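Side-chain contacts in host-nuclease inhibitor protein Gam, putative (Desulfovibrio vulgaris, PDB 2P2U), which probably binds double-stranded DNA, as a phage Mu Gam-like protein whose two copies share a beta sheet: residues K84-D87 with T92-F95; I101-K106 with D110-R115. All coordinates share one frame; numbering follows the deposited sequence.

Interaction 1. Residues K84-D87 with T92-F95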
ATOM      1  N   LYS A  84      -0.742  25.772 -30.787  1.00 91.32           N
ATOM      2  CA  LYS A  84      -1.045  24.418 -30.307  1.00 91.58           C
ATOM      3  C   LYS A  84       0.203  23.659 -29.768  1.00 90.96           C
ATOM      4  O   LYS A  84       0.534  23.739 -28.550  1.00 90.79           O
ATOM      5  CB  LYS A  84      -1.721  23.588 -31.424  1.00 92.09           C
ATOM      6  CG  LYS A  84      -3.238  23.340 -31.273  1.00 93.32           C
ATOM      7  CD  LYS A  84      -3.597  21.922 -31.761  1.00 94.08           C
ATOM      8  CE  LYS A  84      -5.059  21.817 -32.230  1.00 94.12           C
ATOM      9  NZ  LYS A  84      -5.309  20.575 -33.058  1.00 91.49           N
ATOM     10  N   SER A  85       0.874  22.941 -30.692  1.00 89.58           N
ATOM     11  CA  SER A  85       1.957  21.977 -30.388  1.00 88.10           C
ATOM     12  C   SER A  85       3.055  21.875 -31.473  1.00 87.02           C
ATOM     13  O   SER A  85       2.931  21.120 -32.463  1.00 87.62           O
ATOM     14  CB  SER A  85       1.383  20.580 -30.151  1.00 88.04           C
ATOM     15  OG  SER A  85       0.804  20.069 -31.344  1.00 87.66           O
ATOM     16  N   LEU A  86       4.146  22.604 -31.258  1.00 84.53           N
ATOM     17  CA  LEU A  86       5.288  22.592 -32.165  1.00 81.71           C
ATOM     18  C   LEU A  86       6.083  21.262 -32.110  1.00 79.03           C
ATOM     19  O   LEU A  86       6.687  20.955 -31.090  1.00 78.73           O
ATOM     20  CB  LEU A  86       6.159  23.798 -31.794  1.00 81.98           C
ATOM     21  CG  LEU A  86       7.535  23.987 -32.397  1.00 82.73           C
ATOM     22  CD1 LEU A  86       7.462  24.920 -33.625  1.00 83.91           C
ATOM     23  CD2 LEU A  86       8.494  24.503 -31.312  1.00 81.17           C
ATOM     24  N   ASP A  87       6.070  20.480 -33.192  1.00 76.36           N
ATOM     25  CA  ASP A  87       6.929  19.256 -33.340  1.00 73.74           C
ATOM     26  C   ASP A  87       8.449  19.492 -33.413  1.00 72.36           C
ATOM     27  O   ASP A  87       8.903  20.279 -34.229  1.00 72.17           O
ATOM     28  CB  ASP A  87       6.556  18.495 -34.599  1.00 72.84           C
ATOM     29  CG  ASP A  87       7.161  17.143 -34.633  1.00 71.54           C
ATOM     30  OD1 ASP A  87       8.280  16.997 -34.071  1.00 66.63           O
ATOM     31  OD2 ASP A  87       6.485  16.232 -35.186  1.00 68.18           O
ATOM     32  N   THR A  92       7.450  16.507 -29.018  1.00 70.51           N
ATOM     33  CA  THR A  92       6.646  17.713 -29.101  1.00 70.11           C
ATOM     34  C   THR A  92       6.765  18.596 -27.865  1.00 69.91           C
ATOM     35  O   THR A  92       6.977  18.105 -26.760  1.00 70.07           O
ATOM     36  CB  THR A  92       5.210  17.340 -29.334  1.00 70.12           C
ATOM     37  OG1 THR A  92       5.117  16.658 -30.589  1.00 69.74           O
ATOM     38  CG2 THR A  92       4.366  18.572 -29.367  1.00 71.02           C
ATOM     39  N   ILE A  93       6.682  19.903 -28.053  1.00 69.78           N
ATOM     40  CA  ILE A  93       6.477  20.773 -26.923  1.00 70.35           C
ATOM     41  C   ILE A  93       5.184  21.516 -27.126  1.00 71.51           C
ATOM     42  O   ILE A  93       4.463  21.237 -28.089  1.00 71.73           O
ATOM     43  CB  ILE A  93       7.580  21.764 -26.694  1.00 69.30           C
ATOM     44  CG1 ILE A  93       7.693  22.699 -27.897  1.00 70.51           C
ATOM     45  CG2 ILE A  93       8.835  21.061 -26.393  1.00 67.90           C
ATOM     46  CD1 ILE A  93       8.383  24.014 -27.566  1.00 70.73           C
ATOM     47  N   GLY A  94       4.906  22.451 -26.216  1.00 72.43           N
ATOM     48  CA  GLY A  94       3.604  23.137 -26.172  1.00 73.52           C
ATOM     49  C   GLY A  94       2.847  23.333 -24.841  1.00 74.04           C
ATOM     50  O   GLY A  94       3.405  23.195 -23.719  1.00 72.60           O
ATOM     51  N   PHE A  95       1.557  23.657 -25.008  1.00 74.64           N
ATOM     52  CA  PHE A  95       0.663  24.057 -23.907  1.00 74.88           C
ATOM     53  C   PHE A  95      -0.655  23.298 -23.906  1.00 75.25           C
ATOM     54  O   PHE A  95      -1.317  23.226 -24.945  1.00 75.06           O
ATOM     55  CB  PHE A  95       0.382  25.523 -24.011  1.00 74.05           C
ATOM     56  CG  PHE A  95       1.519  26.374 -23.584  1.00 74.23           C
ATOM     57  CD1 PHE A  95       1.738  26.640 -22.224  1.00 75.10           C
ATOM     58  CD2 PHE A  95       2.367  26.932 -24.519  1.00 71.37           C
ATOM     59  CE1 PHE A  95       2.804  27.484 -21.816  1.00 75.75           C
ATOM     60  CE2 PHE A  95       3.429  27.763 -24.125  1.00 70.62           C
ATOM     61  CZ  PHE A  95       3.653  28.043 -22.786  1.00 72.93           C
TER

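Interaction 2. Residues I101-K106 with D110-R115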
ATOM      1  N   ILE A 101     -10.944  20.035 -10.349  1.00 56.85           N
ATOM      2  CA  ILE A 101     -11.910  20.533  -9.362  1.00 54.69           C
ATOM      3  C   ILE A 101     -11.309  20.510  -7.969  1.00 53.55           C
ATOM      4  O   ILE A 101     -10.802  19.488  -7.552  1.00 53.05           O
ATOM      5  CB  ILE A 101     -13.220  19.742  -9.379  1.00 53.81           C
ATOM      6  CG1 ILE A 101     -14.019  20.215 -10.565  1.00 52.91           C
ATOM      7  CG2 ILE A 101     -14.009  20.044  -8.148  1.00 52.43           C
ATOM      8  CD1 ILE A 101     -15.356  19.542 -10.705  1.00 59.41           C
ATOM      9  N   VAL A 102     -11.392  21.618  -7.241  1.00 51.98           N
ATOM     10  CA  VAL A 102     -10.603  21.746  -6.019  1.00 51.97           C
ATOM     11  C   VAL A 102     -11.375  22.440  -4.864  1.00 50.92           C
ATOM     12  O   VAL A 102     -12.443  23.018  -5.104  1.00 52.62           O
ATOM     13  CB  VAL A 102      -9.293  22.434  -6.379  1.00 51.89           C
ATOM     14  CG1 VAL A 102      -8.449  22.660  -5.152  1.00 56.93           C
ATOM     15  CG2 VAL A 102      -8.513  21.529  -7.326  1.00 52.20           C
ATOM     16  N   GLN A 103     -10.888  22.388  -3.627  1.00 49.23           N
ATOM     17  CA  GLN A 103     -11.623  23.047  -2.528  1.00 48.50           C
ATOM     18  C   GLN A 103     -11.581  24.554  -2.684  1.00 49.50           C
ATOM     19  O   GLN A 103     -10.586  25.051  -3.133  1.00 50.07           O
ATOM     20  CB  GLN A 103     -11.106  22.660  -1.134  1.00 46.74           C
ATOM     21  CG  GLN A 103     -11.380  21.248  -0.717  1.00 43.78           C
ATOM     22  CD  GLN A 103     -12.823  20.843  -0.856  1.00 47.27           C
ATOM     23  OE1 GLN A 103     -13.114  19.799  -1.465  1.00 51.03           O
ATOM     24  NE2 GLN A 103     -13.758  21.658  -0.305  1.00 46.56           N
HETATM   25  N   MSE A 104     -12.623  25.291  -2.313  1.00 50.45           N
HETATM   26  CA  MSE A 104     -12.460  26.735  -2.259  1.00 54.04           C
HETATM   27  C   MSE A 104     -11.541  27.143  -1.142  1.00 52.72           C
HETATM   28  O   MSE A 104     -11.064  26.282  -0.394  1.00 53.12           O
HETATM   29  CB  MSE A 104     -13.774  27.449  -2.184  1.00 53.07           C
HETATM   30  CG  MSE A 104     -14.266  27.644  -3.574  1.00 57.27           C
HETATM   31 SE   MSE A 104     -16.069  28.353  -3.657  1.00 65.00          SE
HETATM   32  CE  MSE A 104     -15.776  30.139  -2.781  1.00 64.48           C
ATOM     33  N   SER A 105     -11.259  28.435  -1.014  1.00 52.77           N
ATOM     34  CA  SER A 105     -10.145  28.790  -0.125  1.00 53.28           C
ATOM     35  C   SER A 105     -10.334  28.358   1.333  1.00 52.59           C
ATOM     36  O   SER A 105      -9.432  27.700   1.869  1.00 53.22           O
ATOM     37  CB  SER A 105      -9.683  30.254  -0.231  1.00 53.88           C
ATOM     38  OG  SER A 105     -10.785  31.143  -0.557  1.00 57.28           O
ATOM     39  N   LYS A 106     -11.419  28.691   2.032  1.00 50.14           N
ATOM     40  CA  LYS A 106     -11.245  28.310   3.435  1.00 48.91           C
ATOM     41  C   LYS A 106     -12.071  27.118   3.840  1.00 48.21           C
ATOM     42  O   LYS A 106     -12.436  27.005   5.014  1.00 48.70           O
ATOM     43  CB  LYS A 106     -11.468  29.480   4.375  1.00 49.73           C
ATOM     44  CG  LYS A 106     -10.948  30.828   3.854  1.00 50.91           C
ATOM     45  CD  LYS A 106     -11.658  31.972   4.516  1.00 50.77           C
ATOM     46  CE  LYS A 106     -12.160  32.963   3.472  1.00 55.82           C
ATOM     47  NZ  LYS A 106     -12.689  34.151   4.194  1.00 56.92           N
ATOM     48  N   ASP A 110     -14.331  17.984   4.291  1.00 43.08           N
ATOM     49  CA  ASP A 110     -15.444  17.598   5.156  1.00 42.31           C
ATOM     50  C   ASP A 110     -16.567  18.679   5.190  1.00 42.31           C
ATOM     51  O   ASP A 110     -17.737  18.350   5.463  1.00 42.31           O
ATOM     52  CB  ASP A 110     -14.979  17.434   6.574  1.00 42.96           C
ATOM     53  CG  ASP A 110     -14.344  16.088   6.899  1.00 47.12           C
ATOM     54  OD1 ASP A 110     -14.407  15.095   6.110  1.00 53.10           O
ATOM     55  OD2 ASP A 110     -13.802  16.045   8.042  1.00 50.14           O
HETATM   56  N   MSE A 111     -16.254  19.962   4.972  1.00 41.05           N
HETATM   57  CA  MSE A 111     -17.351  20.920   4.942  1.00 41.46           C
HETATM   58  C   MSE A 111     -18.150  20.822   3.641  1.00 37.89           C
HETATM   59  O   MSE A 111     -19.374  21.015   3.630  1.00 37.08           O
HETATM   60  CB  MSE A 111     -16.886  22.321   5.243  1.00 40.50           C
HETATM   61  CG  MSE A 111     -16.103  22.430   6.555  1.00 45.67           C
HETATM   62 SE   MSE A 111     -14.957  24.089   6.593  1.00 53.56          SE
HETATM   63  CE  MSE A 111     -16.338  25.323   5.840  1.00 47.63           C
ATOM     64  N   THR A 112     -17.474  20.484   2.555  1.00 35.93           N
ATOM     65  CA  THR A 112     -18.142  20.196   1.294  1.00 34.51           C
ATOM     66  C   THR A 112     -19.076  18.990   1.395  1.00 34.60           C
ATOM     67  O   THR A 112     -20.236  19.021   0.879  1.00 32.89           O
ATOM     68  CB  THR A 112     -17.120  19.992   0.257  1.00 34.24           C
ATOM     69  OG1 THR A 112     -16.538  21.278   0.019  1.00 38.13           O
ATOM     70  CG2 THR A 112     -17.661  19.444  -1.051  1.00 31.56           C
ATOM     71  N   LEU A 113     -18.618  17.927   2.074  1.00 34.16           N
ATOM     72  CA  LEU A 113     -19.535  16.793   2.348  1.00 34.29           C
ATOM     73  C   LEU A 113     -20.805  17.173   3.110  1.00 33.59           C
ATOM     74  O   LEU A 113     -21.861  16.652   2.825  1.00 33.69           O
ATOM     75  CB  LEU A 113     -18.828  15.712   3.163  1.00 33.77           C
ATOM     76  CG  LEU A 113     -17.813  15.079   2.229  1.00 36.27           C
ATOM     77  CD1 LEU A 113     -16.848  14.131   2.910  1.00 32.72           C
ATOM     78  CD2 LEU A 113     -18.553  14.350   1.092  1.00 38.73           C
ATOM     79  N   GLU A 114     -20.669  17.999   4.137  1.00 32.88           N
ATOM     80  CA  GLU A 114     -21.778  18.231   4.996  1.00 32.76           C
ATOM     81  C   GLU A 114     -22.692  19.088   4.178  1.00 32.58           C
ATOM     82  O   GLU A 114     -23.917  18.969   4.230  1.00 32.91           O
ATOM     83  CB  GLU A 114     -21.342  18.839   6.337  1.00 32.58           C
ATOM     84  CG  GLU A 114     -22.473  19.130   7.337  1.00 38.81           C
ATOM     85  CD  GLU A 114     -23.569  18.017   7.440  1.00 45.64           C
ATOM     86  OE1 GLU A 114     -24.786  18.366   7.523  1.00 40.44           O
ATOM     87  OE2 GLU A 114     -23.199  16.810   7.407  1.00 51.35           O
ATOM     88  N   ARG A 115     -22.121  19.957   3.355  1.00 32.36           N
ATOM     89  CA  ARG A 115     -23.006  20.668   2.502  1.00 31.50           C
ATOM     90  C   ARG A 115     -23.669  19.855   1.536  1.00 32.34           C
ATOM     91  O   ARG A 115     -24.814  20.149   1.286  1.00 33.35           O
ATOM     92  CB  ARG A 115     -22.299  21.635   1.668  1.00 31.19           C
ATOM     93  CG  ARG A 115     -21.868  22.741   2.464  1.00 32.86           C
ATOM     94  CD  ARG A 115     -21.252  23.807   1.594  1.00 33.68           C
ATOM     95  NE  ARG A 115     -20.563  24.828   2.450  1.00 38.64           N
ATOM     96  CZ  ARG A 115     -19.989  26.045   2.065  1.00 33.48           C
ATOM     97  NH1 ARG A 115     -19.977  26.484   0.802  1.00 28.23           N
ATOM     98  NH2 ARG A 115     -19.392  26.882   2.922  1.00 24.31           N
TER

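Interaction 1. Residues K84-D87 with T92-F95
L86 and I93 meet across a short hairpin, and one backbone hydrogen bond holds their two segments together. The N-H of I93 gives that bond to the carbonyl oxygen of L86, with I93 N and L86 O 3.2 Å apart. It is nearly straight at the hydrogen (172°), although the donor stands 28° off the carbonyl plane. The reverse pair, L86 N and I93 O, 3.5 Å apart, does not form a hydrogen bond. In its place the alpha C-H of S85 faces the I93 carbonyl, S85 CA lying 3.5 Å from I93 O.

The apolar contacts sort onto two faces. On one, L86 and I93 run side by side in the same direction, and L86 CD2 touches I93 CD1 at 3.8 Å. With chi1 at 62°, CG1 of I93 sits between the backbone N and the carbonyl carbon, which brings this branch alongside the leucine; M79 and F80 pack against both residues. On the other face the methyl of T92 does the touching: T92 CG2 lies 3.7 Å from S85 CB, and Y158 of the second subunit packs on both residues.

The backbones also meet where G94 CA lies 3.9 Å from K84 O, and the positive phi of G94 suits a residue without a side chain. Beyond the bridge, D87 OD1 accepts a hydrogen bond from the backbone N of G89.

A single beta bridge, D87 with T92, and antiparallel segments mark an irregular beta hairpin, whose second arm itself pairs, through T92 and F95, with an antiparallel strand of the second subunit.

Interaction 2. Residues I101-K106 with D110-R115
Q103 reaches across to T112 through its amide nitrogen, the single hydrogen bond between the end of a strand and the helix that follows. Q103 NE2 donates to T112 OG1 over 2.8 Å at an N-H...O angle of 161°, and the hydroxyl oxygen lies only 6° out of the amide plane. A bend at chi2 (-52°) folds the glutamine chain and carries its amide towards the helix. On the threonine, the first torsion sets OG1 beside its own backbone N and opposite the carbonyl carbon, which puts the hydroxyl in front of Q103 NE2.

Both polar ends have further partners. Q103 NE2 also bonds to the carbonyl oxygen of I107, while T112 OG1 bonds to the carbonyl oxygen of V147 of the second subunit. The hydroxyl therefore joins strand end, helix and partner chain at one point. A looser approach comes from M111, a selenomethionine whose SE lies 4.2 Å from K106 O.

Around this link, I101 to Q103 pair antiparallel with a strand of the second subunit. Helix 109-118 packs beside the end of strand 91-103, with I107 of the connecting loop against T112 and R115, and V131 of the second subunit against L113.

Overall arrangement
From the N terminus, the long helix 15-74 and the short helix 76-79 lead into a loop, and interaction 1 closes that loop onto the start of strand 91-103. The same strand then runs on to interaction 2, which closes the loop between its far end and helix 109-118. The two contacts follow one another in series, neither nested nor crossed. Their centres are 35 Å apart and their nearest atoms about 17 Å, so the strand links them without direct touch. Both also meet the second subunit. Together they illustrate how two local contacts can lie near opposite ends of one strand, here 91-103, whose sheet continues into the second subunit.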